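Local structure of transcription termination factor FttA (Methanosarcina mazei, 2XR1) at residues K149-F154 with T272-V277; E432-I435 with L439-E442; S581-R586 with T605-E610. The protein probably terminates transcription genome-wide by cutting nascent RNA at the exit channel of RNA polymerase, using two zinc ions bound in a metallo-beta-lactamase fold. All coordinates share one frame; numbering follows the deposited sequence.

Interaction 1: K149-F154 with T272-V277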
# COMPACT_ATOMS: atom_id res chain seq x y z
N LYS B 149 -36.76 -14.84 -9.67
CA LYS B 149 -37.62 -15.67 -8.82
C LYS B 149 -36.81 -16.55 -7.87
O LYS B 149 -37.17 -16.66 -6.71
CB LYS B 149 -38.62 -16.46 -9.70
CG LYS B 149 -39.08 -17.83 -9.21
CD LYS B 149 -40.07 -18.46 -10.21
CE LYS B 149 -39.88 -19.98 -10.43
NZ LYS B 149 -40.40 -20.82 -9.30
N ASN B 150 -35.73 -17.17 -8.35
CA ASN B 150 -34.90 -18.04 -7.50
C ASN B 150 -34.25 -17.26 -6.36
O ASN B 150 -34.22 -17.74 -5.22
CB ASN B 150 -33.80 -18.74 -8.31
CG ASN B 150 -34.31 -19.93 -9.06
OD1 ASN B 150 -34.96 -20.81 -8.50
ND2 ASN B 150 -33.99 -20.00 -10.34
N ILE B 151 -33.75 -16.06 -6.68
CA ILE B 151 -33.20 -15.16 -5.67
C ILE B 151 -34.25 -14.77 -4.61
O ILE B 151 -34.00 -14.82 -3.40
CB ILE B 151 -32.64 -13.90 -6.29
CG1 ILE B 151 -31.36 -14.20 -7.05
CG2 ILE B 151 -32.30 -12.92 -5.24
CD1 ILE B 151 -30.84 -13.02 -7.87
N ARG B 152 -35.44 -14.40 -5.05
CA ARG B 152 -36.49 -14.05 -4.11
C ARG B 152 -36.81 -15.18 -3.15
O ARG B 152 -36.90 -14.93 -1.97
CB ARG B 152 -37.74 -13.58 -4.84
CG ARG B 152 -37.53 -12.20 -5.44
CD ARG B 152 -38.60 -11.85 -6.44
NE ARG B 152 -38.40 -10.50 -6.95
CZ ARG B 152 -39.32 -9.80 -7.62
NH1 ARG B 152 -40.53 -10.31 -7.86
NH2 ARG B 152 -39.04 -8.56 -8.02
N GLU B 153 -36.96 -16.40 -3.66
CA GLU B 153 -37.18 -17.59 -2.81
C GLU B 153 -36.02 -17.85 -1.87
O GLU B 153 -36.23 -18.20 -0.72
CB GLU B 153 -37.46 -18.84 -3.67
CG GLU B 153 -38.96 -19.09 -3.90
CD GLU B 153 -39.24 -20.32 -4.74
OE1 GLU B 153 -38.51 -20.54 -5.74
OE2 GLU B 153 -40.20 -21.07 -4.40
N PHE B 154 -34.80 -17.69 -2.37
CA PHE B 154 -33.58 -17.87 -1.58
C PHE B 154 -33.48 -16.86 -0.42
O PHE B 154 -33.05 -17.21 0.67
CB PHE B 154 -32.35 -17.80 -2.48
CG PHE B 154 -31.06 -17.79 -1.73
CD1 PHE B 154 -30.42 -18.97 -1.43
CD2 PHE B 154 -30.52 -16.59 -1.28
CE1 PHE B 154 -29.24 -18.96 -0.70
CE2 PHE B 154 -29.37 -16.56 -0.54
CZ PHE B 154 -28.71 -17.74 -0.25
N THR B 272 -27.65 -5.09 -11.02
CA THR B 272 -26.36 -5.69 -10.85
C THR B 272 -26.48 -6.94 -10.00
O THR B 272 -25.88 -7.96 -10.28
CB THR B 272 -25.37 -4.71 -10.17
OG1 THR B 272 -25.18 -3.60 -11.04
CG2 THR B 272 -24.05 -5.33 -9.89
N ARG B 273 -27.24 -6.85 -8.93
CA ARG B 273 -27.34 -7.95 -8.02
C ARG B 273 -27.79 -9.18 -8.78
O ARG B 273 -27.17 -10.24 -8.70
CB ARG B 273 -28.37 -7.59 -6.97
CG ARG B 273 -28.17 -8.33 -5.69
CD ARG B 273 -29.16 -9.38 -5.49
NE ARG B 273 -30.55 -8.94 -5.48
CZ ARG B 273 -31.31 -8.81 -4.39
NH1 ARG B 273 -30.81 -9.00 -3.15
NH2 ARG B 273 -32.59 -8.47 -4.52
N ASP B 274 -28.86 -9.03 -9.54
CA ASP B 274 -29.44 -10.17 -10.26
C ASP B 274 -28.50 -10.75 -11.32
O ASP B 274 -28.38 -11.99 -11.45
CB ASP B 274 -30.76 -9.74 -10.89
CG ASP B 274 -31.83 -9.39 -9.84
OD1 ASP B 274 -31.66 -9.73 -8.63
OD2 ASP B 274 -32.88 -8.80 -10.24
N LEU B 275 -27.81 -9.86 -12.06
CA LEU B 275 -26.90 -10.27 -13.12
C LEU B 275 -25.70 -10.96 -12.52
O LEU B 275 -25.30 -12.00 -13.01
CB LEU B 275 -26.48 -9.09 -13.97
CG LEU B 275 -27.62 -8.47 -14.79
CD1 LEU B 275 -27.32 -7.04 -15.31
CD2 LEU B 275 -27.99 -9.45 -15.87
N MET B 276 -25.17 -10.42 -11.43
CA MET B 276 -24.01 -10.95 -10.76
C MET B 276 -24.23 -12.41 -10.35
O MET B 276 -23.36 -13.27 -10.53
CB MET B 276 -23.72 -10.11 -9.52
CG MET B 276 -22.72 -10.74 -8.54
SD MET B 276 -22.13 -9.48 -7.35
CE MET B 276 -23.54 -9.34 -6.24
N VAL B 277 -25.40 -12.70 -9.77
CA VAL B 277 -25.70 -14.08 -9.40
C VAL B 277 -25.74 -14.98 -10.64
O VAL B 277 -25.19 -16.09 -10.65
CB VAL B 277 -27.03 -14.16 -8.58
CG1 VAL B 277 -27.60 -15.59 -8.54
CG2 VAL B 277 -26.77 -13.65 -7.16
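I151 makes all the apolar contact, reaching from residues 149-154 onto residues 272-277. Its CD1 lies 4.0 Å from V277 CB, equally near both valine methyls. CG1 sits opposite the carbonyl carbon (chi1 -71°), which carries CD1 to CA and OD1 of D274, the latter 3.5 Å from CD1, while CG2, anti to the backbone N, lies over the centre of one face of the R273 guanidinium, 4.3 Å from CZ.

No hydrogen bond or salt bridge crosses the contact; the polar pair lies within residues 272-277. R273 folds back so that NE meets D274 OD1 at 3.4 Å, a weak hydrogen bond within a salt bridge. The other carboxylate oxygen, D274 OD2, accepts from H461 NE2, so both oxygens have a partner, the one at OD1 weak.

The segment axes pass 11.0 Å apart at 99°, and at this spacing the helices meet through side chains, I151 from one and R273, D274 and V277 from the other. Helix 146-157, from the KH side, thus lies across helix 270-290 of the metallo-beta-lactamase part. F154 and R273 touch helix 299-306, D274 and L275 meet I457 of helix 451-460, and R273 and M276 lie on strand 308-310.

Interaction 2: E432-I435 with L439-E442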
# COMPACT_ATOMS: atom_id res chain seq x y z
N GLU B 432 -33.71 -7.01 -34.49
CA GLU B 432 -35.16 -7.08 -34.56
C GLU B 432 -35.74 -5.96 -35.42
O GLU B 432 -36.66 -6.19 -36.20
CB GLU B 432 -35.80 -7.10 -33.15
CG GLU B 432 -36.47 -5.77 -32.64
CD GLU B 432 -37.95 -5.61 -33.05
OE1 GLU B 432 -38.69 -6.61 -33.02
OE2 GLU B 432 -38.38 -4.48 -33.36
N GLU B 433 -35.20 -4.76 -35.28
CA GLU B 433 -35.67 -3.60 -36.03
C GLU B 433 -35.36 -3.80 -37.49
O GLU B 433 -36.19 -3.52 -38.34
CB GLU B 433 -34.98 -2.34 -35.53
CG GLU B 433 -35.53 -1.04 -36.11
CD GLU B 433 -35.03 0.19 -35.34
OE1 GLU B 433 -33.79 0.37 -35.26
OE2 GLU B 433 -35.86 0.95 -34.81
N SER B 434 -34.17 -4.30 -37.77
CA SER B 434 -33.73 -4.44 -39.14
C SER B 434 -34.61 -5.44 -39.85
O SER B 434 -35.08 -5.16 -40.94
CB SER B 434 -32.28 -4.90 -39.19
OG SER B 434 -31.48 -4.17 -38.31
N ILE B 435 -34.83 -6.59 -39.23
CA ILE B 435 -35.74 -7.58 -39.79
C ILE B 435 -37.15 -7.01 -39.95
O ILE B 435 -37.79 -7.21 -40.95
CB ILE B 435 -35.83 -8.86 -38.95
CG1 ILE B 435 -34.47 -9.56 -38.91
CG2 ILE B 435 -36.91 -9.78 -39.50
CD1 ILE B 435 -34.51 -10.99 -38.59
N LEU B 439 -34.91 -5.03 -43.79
CA LEU B 439 -33.58 -4.49 -44.07
C LEU B 439 -32.50 -5.54 -43.82
O LEU B 439 -31.39 -5.41 -44.30
CB LEU B 439 -33.36 -3.29 -43.17
CG LEU B 439 -32.74 -1.96 -43.60
CD1 LEU B 439 -33.40 -1.31 -44.80
CD2 LEU B 439 -32.82 -1.03 -42.37
N ILE B 440 -32.80 -6.55 -43.02
CA ILE B 440 -32.09 -7.84 -43.02
C ILE B 440 -33.20 -8.82 -43.37
O ILE B 440 -34.36 -8.50 -43.13
CB ILE B 440 -31.55 -8.23 -41.62
CG1 ILE B 440 -30.54 -7.22 -41.10
CG2 ILE B 440 -30.90 -9.60 -41.61
CD1 ILE B 440 -30.12 -7.50 -39.63
N PRO B 441 -32.89 -10.00 -43.94
CA PRO B 441 -33.99 -10.94 -44.27
C PRO B 441 -34.53 -11.68 -43.06
O PRO B 441 -33.79 -11.93 -42.11
CB PRO B 441 -33.33 -11.94 -45.23
CG PRO B 441 -32.09 -11.25 -45.72
CD PRO B 441 -31.62 -10.41 -44.56
N GLU B 442 -35.81 -12.05 -43.07
CA GLU B 442 -36.40 -12.76 -41.93
C GLU B 442 -35.71 -14.12 -41.81
O GLU B 442 -35.78 -14.96 -42.71
CB GLU B 442 -37.93 -12.88 -42.01
CG GLU B 442 -38.64 -11.63 -42.59
CD GLU B 442 -40.10 -11.47 -42.15
OE1 GLU B 442 -40.89 -12.44 -42.33
OE2 GLU B 442 -40.44 -10.37 -41.63
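The carbonyl oxygen S434 O receives two backbone N-H groups from residues 439-442. L439 N gives the firm bond, 2.9 Å to S434 O, with a fairly straight N-H···O angle of 158°; the nitrogen lies 28° off the carbonyl plane. I440 N adds a weak one at 3.4 Å to the same S434 O. A carbonyl in the last turn of the helix is thereby occupied by the chain that has just left it, five and six residues further on, and the loop is pinned back against the helix end.

Side chains follow the same fold-back. I440 packs its CG1 and CD1 against S434 CB. S434 OG stands beside its own backbone N (chi1 -46°), from where it bonds to V430 O one turn earlier and to Q401 NE2, so this buried hydroxyl has two polar partners next to the isoleucine methyl. I435 meets the loop further along: CG1 faces I440 CB at 4.2 Å, CD1 lies 3.7 Å from P441 O, and CG2 reaches the E442 backbone at CA, 3.9 Å away. The aliphatic E442 CG also leans on that methyl, leaving I435 lined by three successive loop residues.

This is plain packing in the beta-CASP region, remote from the zinc site. It closes the turn between helix 423-436 and strand 445-448 of the parallel sheet, in a beta-alpha-beta crossover that starts from strand 414-417. Helix 393-409 backs the loop, Q401, V404 and I408 touching L439, I440 and P441 in turn.

Interaction 3: S581-R586 with T605-E610; sequences SGHSDR and TEHGDE. With ZN (zinc ion), chain F.
H583 and H607 carry the whole contact between residues 581-586 and 605-610, meeting through CE1 of each ring, 3.8 Å apart. The rings are set obliquely: their centroids are 5.7 Å apart and their planes turned 44° from one another.

H607 is a metal ligand. Its CG lies opposite the backbone N (chi1 -163°), and the imidazole extends so that NE2 binds the zinc ion at 2.2 Å, a site completed by D249, H250 and D355. The other ring nitrogen, ND1, is hydrogen-bonded to T382 OG1; with one nitrogen on metal and the other on a hydroxyl, the ring's rotation is fixed. Just after strand 602-606 the backbone takes a left-handed conformation at H607 and leads into D609, the N-cap of helix 610-624.

H583 is not a ligand of this zinc, its CE1 standing 4.8 Å from the ion. Its ND1 is hydrogen-bonded to E380 OE2, and the side chain touches D355, which serves both zinc ions. The loop carrying H583 is shaped by an ST turn, H583 N donating to S581 OG at 3.2 Å, and that hydroxyl oxygen also lies in plane at the edge of the H583 ring. Next door, G582 O accepts from ND1 of the zinc ligand H332.

E380, H583 and H607 correspond to motifs A, B and C of beta-CASP nucleases, which gather here at the dinuclear zinc centre of the metallo-beta-lactamase fold.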
# COMPACT_ATOMS: atom_id res chain seq x y z
N SER B 581 -19.77 -1.97 -27.87
CA SER B 581 -19.00 -2.37 -26.72
C SER B 581 -19.64 -1.88 -25.45
O SER B 581 -19.42 -2.45 -24.43
CB SER B 581 -17.57 -1.85 -26.82
OG SER B 581 -17.54 -0.43 -26.75
N GLY B 582 -20.39 -0.78 -25.51
CA GLY B 582 -20.93 -0.15 -24.31
C GLY B 582 -19.92 0.71 -23.53
O GLY B 582 -20.18 1.07 -22.39
N HIS B 583 -18.79 1.03 -24.16
CA HIS B 583 -17.82 1.98 -23.63
C HIS B 583 -17.73 3.28 -24.41
O HIS B 583 -17.94 3.34 -25.63
CB HIS B 583 -16.43 1.39 -23.68
CG HIS B 583 -16.23 0.20 -22.79
ND1 HIS B 583 -15.89 0.32 -21.46
CD2 HIS B 583 -16.25 -1.13 -23.07
CE1 HIS B 583 -15.71 -0.89 -20.96
NE2 HIS B 583 -15.91 -1.78 -21.92
N SER B 584 -17.38 4.33 -23.69
CA SER B 584 -17.06 5.59 -24.26
C SER B 584 -15.87 5.42 -25.16
O SER B 584 -14.89 4.84 -24.76
CB SER B 584 -16.68 6.57 -23.14
OG SER B 584 -17.80 6.94 -22.42
N ASP B 585 -15.93 5.95 -26.38
CA ASP B 585 -14.75 5.96 -27.24
C ASP B 585 -13.78 7.06 -26.76
O ASP B 585 -14.00 7.66 -25.71
CB ASP B 585 -15.15 6.11 -28.71
CG ASP B 585 -15.54 7.56 -29.11
OD1 ASP B 585 -15.64 8.44 -28.22
OD2 ASP B 585 -15.75 7.81 -30.34
N ARG B 586 -12.71 7.29 -27.52
CA ARG B 586 -11.70 8.25 -27.09
C ARG B 586 -12.30 9.64 -26.91
O ARG B 586 -12.11 10.25 -25.89
CB ARG B 586 -10.53 8.27 -28.07
CG ARG B 586 -9.67 9.50 -28.01
CD ARG B 586 -8.68 9.49 -26.85
NE ARG B 586 -7.78 10.61 -27.03
CZ ARG B 586 -6.56 10.74 -26.53
NH1 ARG B 586 -6.00 9.81 -25.78
NH2 ARG B 586 -5.88 11.84 -26.83
N THR B 605 -6.14 6.91 -14.40
CA THR B 605 -6.73 6.06 -15.42
C THR B 605 -6.43 4.58 -15.18
O THR B 605 -5.46 4.24 -14.59
CB THR B 605 -6.29 6.53 -16.81
OG1 THR B 605 -4.87 6.45 -16.90
CG2 THR B 605 -6.74 7.93 -17.06
N GLU B 606 -7.29 3.72 -15.67
CA GLU B 606 -7.24 2.31 -15.43
C GLU B 606 -8.10 1.61 -16.48
O GLU B 606 -8.66 2.26 -17.34
CB GLU B 606 -7.72 1.96 -14.01
CG GLU B 606 -8.98 2.63 -13.54
CD GLU B 606 -10.29 1.80 -13.68
OE1 GLU B 606 -10.29 0.54 -13.58
OE2 GLU B 606 -11.37 2.45 -13.83
N HIS B 607 -8.14 0.28 -16.44
CA HIS B 607 -9.02 -0.50 -17.34
C HIS B 607 -8.77 -0.14 -18.81
O HIS B 607 -9.65 0.35 -19.51
CB HIS B 607 -10.45 -0.27 -16.95
CG HIS B 607 -11.40 -1.27 -17.49
ND1 HIS B 607 -11.81 -1.27 -18.80
CD2 HIS B 607 -12.12 -2.24 -16.87
CE1 HIS B 607 -12.70 -2.22 -18.98
NE2 HIS B 607 -12.92 -2.83 -17.83
N GLY B 608 -7.55 -0.38 -19.24
CA GLY B 608 -7.17 -0.28 -20.64
C GLY B 608 -5.86 -1.00 -20.79
O GLY B 608 -5.22 -1.32 -19.80
N ASP B 609 -5.44 -1.30 -22.01
CA ASP B 609 -4.10 -1.83 -22.16
C ASP B 609 -3.12 -0.70 -21.83
O ASP B 609 -3.52 0.46 -21.78
CB ASP B 609 -3.89 -2.47 -23.52
CG ASP B 609 -4.04 -1.50 -24.70
OD1 ASP B 609 -3.56 -0.32 -24.63
OD2 ASP B 609 -4.60 -1.96 -25.73
N GLU B 610 -1.87 -1.03 -21.55
CA GLU B 610 -0.91 -0.04 -21.04
C GLU B 610 -0.92 1.26 -21.81
O GLU B 610 -1.13 2.31 -21.22
CB GLU B 610 0.51 -0.59 -21.02
CG GLU B 610 1.46 0.31 -20.27
CD GLU B 610 2.84 -0.28 -20.13
OE1 GLU B 610 3.19 -1.22 -20.91
OE2 GLU B 610 3.57 0.23 -19.24
ZN ZN F . -14.71 -3.99 -17.49

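In the fold
Both segments of each contact precede those of the next along the chain, and none touches another: their centres lie about 29 to 33 Å apart. Interaction 1 joins the KH side of the protein to helix 270-290 of the metallo-beta-lactamase part. Interaction 2 is local, shaping a helix-to-strand turn of the inserted beta-CASP region, its centre about 30 Å from that of the chain. Interaction 3 is where the chain returns from the parallel beta-CASP sheet, whose strand 573-576 precedes residues 581-586, to strand 602-606 of the metallo-beta-lactamase fold. Together they sample the KH part, which probably binds RNA, the beta-CASP region and the zinc centre, with only interaction 3 supplying a zinc ligand.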